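Local coordinates for ESX secretion system protein EccC (Thermomonospora curvata, PDB 4NH0) that forms part of the ESX type VII secretion system as a weakly active, multi-domain ATPase that might be its translocase subunit, at residues A[1077-1089]-A[1106-1120]. Sequence-based numbering, arbitrary orientation.
Sequences ARSMGGAGRALYE and SGNKDEGILLGNVKP
Gly1107 turns its CA against Met1080, whose CG lies 3.7 Å from it; a side chain here would run into the sulfur, so glycine suits the place. Asn1108 brings OD1 near the same CG. Glu1111 then reaches the type II turn from Met1080 to Ala1083, where Gly1082 takes the positive phi of the third position. Its chain bends at chi2 (-75°), bringing the carboxylate up to one amide in the turn and one just beyond it. Gly1082 N donates a hydrogen bond to OE2 at 2.7 Å, from above the carboxylate plane. Gly1084 N donates another to OE1 at 2.9 Å, on the anti side, tilted out of that plane. An alanine here removes the carboxylate, which would probably leave both amides without this acceptor. Gly1084 suits this close approach, as a CB would strike Glu1111 O. The turn follows strand 1072-1078 of the third FtsK domain, a P-loop ATPase fold, and its partner loop joins strands 1102-1104 and 1127-1132. Leu1114 spreads its branched end: CD1 meets Met1080 CE at 3.6 Å, while CD2 lies over Gly1084 CA and against Leu1087 CD1. Phe947 of strand 944-947 also touches Leu1114. The Met1080 methyl CE ends against the Pro1120 ring, at CB (3.5 Å).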
loop_
_atom_site.group_PDB
_atom_site.type_symbol
_atom_site.label_atom_id
_atom_site.label_comp_id
_atom_site.label_asym_id
_atom_site.label_seq_id
_atom_site.Cartn_x
_atom_site.Cartn_y
_atom_site.Cartn_z
ATOM N N ALA A 1077 -47.611 -14.388 16.003
ATOM C CA ALA A 1077 -46.768 -13.219 16.214
ATOM C C ALA A 1077 -46.835 -12.779 17.671
ATOM O O ALA A 1077 -47.918 -12.686 18.248
ATOM C CB ALA A 1077 -47.187 -12.087 15.304
ATOM N N ARG A 1078 -45.678 -12.504 18.264
ATOM C CA ARG A 1078 -45.627 -12.082 19.656
ATOM C C ARG A 1078 -44.708 -10.881 19.839
ATOM O O ARG A 1078 -43.700 -10.750 19.146
ATOM C CB ARG A 1078 -45.163 -13.233 20.550
ATOM C CG ARG A 1078 -45.317 -12.953 22.036
ATOM C CD ARG A 1078 -44.652 -14.015 22.890
ATOM N NE ARG A 1078 -44.816 -13.726 24.311
ATOM C CZ ARG A 1078 -44.230 -12.710 24.935
ATOM N NH1 ARG A 1078 -43.442 -11.884 24.265
ATOM N NH2 ARG A 1078 -44.434 -12.519 26.230
ATOM N N SER A 1079 -45.060 -10.006 20.777
ATOM C CA SER A 1079 -44.235 -8.848 21.091
ATOM C C SER A 1079 -42.895 -9.275 21.672
ATOM O O SER A 1079 -42.679 -10.449 21.971
ATOM C CB SER A 1079 -44.955 -7.918 22.068
ATOM O OG SER A 1079 -44.157 -6.788 22.372
ATOM N N MET A 1080 -41.997 -8.311 21.840
ATOM C CA MET A 1080 -40.645 -8.603 22.291
ATOM C C MET A 1080 -40.557 -8.746 23.807
ATOM O O MET A 1080 -39.766 -9.537 24.318
ATOM C CB MET A 1080 -39.689 -7.511 21.816
ATOM C CG MET A 1080 -38.236 -7.879 21.967
ATOM S SD MET A 1080 -37.878 -9.428 21.127
ATOM C CE MET A 1080 -36.325 -9.849 21.898
ATOM N N GLY A 1081 -41.375 -7.977 24.518
ATOM C CA GLY A 1081 -41.340 -7.952 25.970
ATOM C C GLY A 1081 -41.628 -9.285 26.631
ATOM O O GLY A 1081 -42.699 -9.861 26.453
ATOM N N GLY A 1082 -40.660 -9.775 27.399
ATOM C CA GLY A 1082 -40.820 -11.015 28.137
ATOM C C GLY A 1082 -40.938 -12.237 27.249
ATOM O O GLY A 1082 -41.432 -13.279 27.679
ATOM N N ALA A 1083 -40.483 -12.110 26.008
ATOM C CA ALA A 1083 -40.542 -13.211 25.057
ATOM C C ALA A 1083 -39.631 -14.355 25.484
ATOM O O ALA A 1083 -39.982 -15.523 25.334
ATOM C CB ALA A 1083 -40.169 -12.730 23.666
ATOM N N GLY A 1084 -38.466 -14.008 26.023
ATOM C CA GLY A 1084 -37.485 -14.992 26.445
ATOM C C GLY A 1084 -38.016 -15.979 27.466
ATOM O O GLY A 1084 -37.684 -17.163 27.429
ATOM N N ARG A 1085 -38.845 -15.488 28.380
ATOM C CA ARG A 1085 -39.434 -16.333 29.409
ATOM C C ARG A 1085 -40.671 -17.042 28.871
ATOM O O ARG A 1085 -41.142 -18.020 29.450
ATOM C CB ARG A 1085 -39.785 -15.499 30.644
ATOM C CG ARG A 1085 -40.076 -16.309 31.898
ATOM C CD ARG A 1085 -40.282 -15.391 33.092
ATOM N NE ARG A 1085 -40.932 -16.067 34.211
ATOM C CZ ARG A 1085 -40.297 -16.496 35.297
ATOM N NH1 ARG A 1085 -38.990 -16.316 35.417
ATOM N NH2 ARG A 1085 -40.972 -17.097 36.266
ATOM N N ALA A 1086 -41.188 -16.546 27.750
ATOM C CA ALA A 1086 -42.353 -17.147 27.110
ATOM C C ALA A 1086 -41.956 -18.359 26.276
ATOM O O ALA A 1086 -42.811 -19.064 25.742
ATOM C CB ALA A 1086 -43.070 -16.123 26.247
ATOM N N LEU A 1087 -40.652 -18.599 26.173
ATOM C CA LEU A 1087 -40.125 -19.747 25.441
ATOM C C LEU A 1087 -40.458 -21.066 26.129
ATOM O O LEU A 1087 -40.237 -22.138 25.569
ATOM C CB LEU A 1087 -38.608 -19.622 25.279
ATOM C CG LEU A 1087 -38.062 -19.115 23.944
ATOM C CD1 LEU A 1087 -38.705 -17.800 23.556
ATOM C CD2 LEU A 1087 -36.549 -18.969 24.005
ATOM N N TYR A 1088 -40.988 -20.981 27.346
ATOM C CA TYR A 1088 -41.269 -22.168 28.143
ATOM C C TYR A 1088 -42.765 -22.459 28.218
ATOM O O TYR A 1088 -43.185 -23.433 28.840
ATOM C CB TYR A 1088 -40.687 -22.005 29.548
ATOM C CG TYR A 1088 -39.199 -21.737 29.557
ATOM C CD1 TYR A 1088 -38.292 -22.746 29.262
ATOM C CD2 TYR A 1088 -38.702 -20.479 29.862
ATOM C CE1 TYR A 1088 -36.933 -22.507 29.267
ATOM C CE2 TYR A 1088 -37.343 -20.231 29.870
ATOM C CZ TYR A 1088 -36.464 -21.250 29.573
ATOM O OH TYR A 1088 -35.110 -21.010 29.580
ATOM N N GLU A 1089 -43.564 -21.608 27.581
ATOM C CA GLU A 1089 -45.002 -21.826 27.497
ATOM C C GLU A 1089 -45.295 -23.026 26.603
ATOM O O GLU A 1089 -44.667 -23.180 25.558
ATOM C CB GLU A 1089 -45.706 -20.578 26.963
ATOM C CG GLU A 1089 -45.418 -19.319 27.760
ATOM C CD GLU A 1089 -45.982 -18.075 27.105
ATOM O OE1 GLU A 1089 -46.560 -18.193 26.004
ATOM O OE2 GLU A 1089 -45.847 -16.980 27.688
ATOM N N SER A 1106 -36.764 -6.793 15.292
ATOM C CA SER A 1106 -36.159 -5.817 16.187
ATOM C C SER A 1106 -36.495 -6.116 17.642
ATOM O O SER A 1106 -37.625 -6.475 17.967
ATOM C CB SER A 1106 -36.617 -4.405 15.823
ATOM O OG SER A 1106 -36.028 -3.439 16.675
ATOM N N GLY A 1107 -35.504 -5.966 18.514
ATOM C CA GLY A 1107 -35.700 -6.197 19.932
ATOM C C GLY A 1107 -34.492 -5.802 20.753
ATOM O O GLY A 1107 -33.719 -4.931 20.357
ATOM N N ASN A 1108 -34.334 -6.437 21.908
ATOM C CA ASN A 1108 -33.162 -6.212 22.740
ATOM C C ASN A 1108 -32.592 -7.525 23.261
ATOM O O ASN A 1108 -33.250 -8.564 23.224
ATOM C CB ASN A 1108 -33.491 -5.274 23.901
ATOM C CG ASN A 1108 -34.568 -5.826 24.808
ATOM O OD1 ASN A 1108 -35.418 -6.605 24.380
ATOM N ND2 ASN A 1108 -34.540 -5.419 26.072
ATOM N N LYS A 1109 -31.363 -7.456 23.754
ATOM C CA LYS A 1109 -30.576 -8.633 24.097
ATOM C C LYS A 1109 -30.922 -9.136 25.491
ATOM O O LYS A 1109 -30.485 -10.213 25.901
ATOM C CB LYS A 1109 -29.067 -8.336 24.003
ATOM C CG LYS A 1109 -28.599 -7.516 22.781
ATOM C CD LYS A 1109 -28.993 -6.036 22.825
ATOM C CE LYS A 1109 -28.293 -5.217 21.756
ATOM N NZ LYS A 1109 -29.006 -3.924 21.540
ATOM N N ASP A 1110 -31.717 -8.349 26.209
ATOM C CA ASP A 1110 -32.158 -8.705 27.551
ATOM C C ASP A 1110 -32.984 -9.986 27.540
ATOM O O ASP A 1110 -33.038 -10.712 28.532
ATOM C CB ASP A 1110 -32.973 -7.567 28.166
ATOM C CG ASP A 1110 -32.127 -6.354 28.500
ATOM O OD1 ASP A 1110 -30.886 -6.487 28.557
ATOM O OD2 ASP A 1110 -32.706 -5.267 28.708
ATOM N N GLU A 1111 -33.632 -10.254 26.411
ATOM C CA GLU A 1111 -34.492 -11.421 26.279
ATOM C C GLU A 1111 -33.695 -12.664 25.900
ATOM O O GLU A 1111 -34.235 -13.769 25.868
ATOM C CB GLU A 1111 -35.584 -11.159 25.244
ATOM C CG GLU A 1111 -36.449 -9.947 25.547
ATOM C CD GLU A 1111 -37.449 -10.203 26.655
ATOM O OE1 GLU A 1111 -37.682 -11.383 26.987
ATOM O OE2 GLU A 1111 -38.002 -9.222 27.195
ATOM N N GLY A 1112 -32.412 -12.478 25.609
ATOM C CA GLY A 1112 -31.542 -13.586 25.256
ATOM C C GLY A 1112 -31.903 -14.222 23.928
ATOM O O GLY A 1112 -32.740 -13.703 23.193
ATOM N N ILE A 1113 -31.268 -15.350 23.623
ATOM C CA ILE A 1113 -31.530 -16.061 22.378
ATOM C C ILE A 1113 -32.956 -16.592 22.331
ATOM O O ILE A 1113 -33.360 -17.393 23.173
ATOM C CB ILE A 1113 -30.554 -17.236 22.178
ATOM C CG1 ILE A 1113 -29.154 -16.715 21.853
ATOM C CG2 ILE A 1113 -31.035 -18.147 21.062
ATOM C CD1 ILE A 1113 -28.152 -17.808 21.550
ATOM N N LEU A 1114 -33.717 -16.133 21.344
ATOM C CA LEU A 1114 -35.071 -16.621 21.130
ATOM C C LEU A 1114 -35.058 -17.761 20.124
ATOM O O LEU A 1114 -35.467 -18.879 20.429
ATOM C CB LEU A 1114 -35.980 -15.496 20.644
ATOM C CG LEU A 1114 -36.140 -14.311 21.595
ATOM C CD1 LEU A 1114 -37.108 -13.295 21.025
ATOM C CD2 LEU A 1114 -36.608 -14.792 22.950
ATOM N N LEU A 1115 -34.576 -17.465 18.923
ATOM C CA LEU A 1115 -34.473 -18.459 17.865
ATOM C C LEU A 1115 -33.120 -18.373 17.176
ATOM O O LEU A 1115 -32.547 -17.292 17.046
ATOM C CB LEU A 1115 -35.599 -18.276 16.847
ATOM C CG LEU A 1115 -36.987 -18.734 17.292
ATOM C CD1 LEU A 1115 -38.054 -18.210 16.350
ATOM C CD2 LEU A 1115 -37.039 -20.249 17.367
ATOM N N GLY A 1116 -32.608 -19.519 16.742
ATOM C CA GLY A 1116 -31.341 -19.566 16.041
ATOM C C GLY A 1116 -30.156 -19.273 16.938
ATOM O O GLY A 1116 -30.190 -19.541 18.137
ATOM N N ASN A 1117 -29.104 -18.712 16.350
ATOM C CA ASN A 1117 -27.861 -18.470 17.070
ATOM C C ASN A 1117 -27.523 -16.989 17.208
ATOM O O ASN A 1117 -26.373 -16.631 17.463
ATOM C CB ASN A 1117 -26.708 -19.199 16.375
ATOM C CG ASN A 1117 -26.659 -18.927 14.883
ATOM O OD1 ASN A 1117 -27.117 -17.886 14.412
ATOM N ND2 ASN A 1117 -26.103 -19.868 14.129
ATOM N N VAL A 1118 -28.522 -16.131 17.037
ATOM C CA VAL A 1118 -28.308 -14.693 17.130
ATOM C C VAL A 1118 -29.230 -14.056 18.164
ATOM O O VAL A 1118 -30.445 -14.247 18.127
ATOM C CB VAL A 1118 -28.524 -14.000 15.769
ATOM C CG1 VAL A 1118 -28.340 -12.497 15.902
ATOM C CG2 VAL A 1118 -27.569 -14.563 14.728
ATOM N N LYS A 1119 -28.644 -13.302 19.090
ATOM C CA LYS A 1119 -29.427 -12.579 20.083
ATOM C C LYS A 1119 -30.009 -11.312 19.470
ATOM O O LYS A 1119 -29.318 -10.596 18.748
ATOM C CB LYS A 1119 -28.578 -12.228 21.306
ATOM C CG LYS A 1119 -27.676 -13.346 21.799
ATOM C CD LYS A 1119 -27.248 -13.095 23.237
ATOM C CE LYS A 1119 -25.954 -13.814 23.573
ATOM N NZ LYS A 1119 -24.809 -12.865 23.629
ATOM N N PRO A 1120 -31.286 -11.036 19.761
ATOM C CA PRO A 1120 -32.032 -9.893 19.226
ATOM C C PRO A 1120 -31.357 -8.549 19.473
ATOM O O PRO A 1120 -30.569 -8.414 20.406
ATOM C CB PRO A 1120 -33.359 -9.966 19.980
ATOM C CG PRO A 1120 -33.509 -11.399 20.327
ATOM C CD PRO A 1120 -32.127 -11.882 20.624
#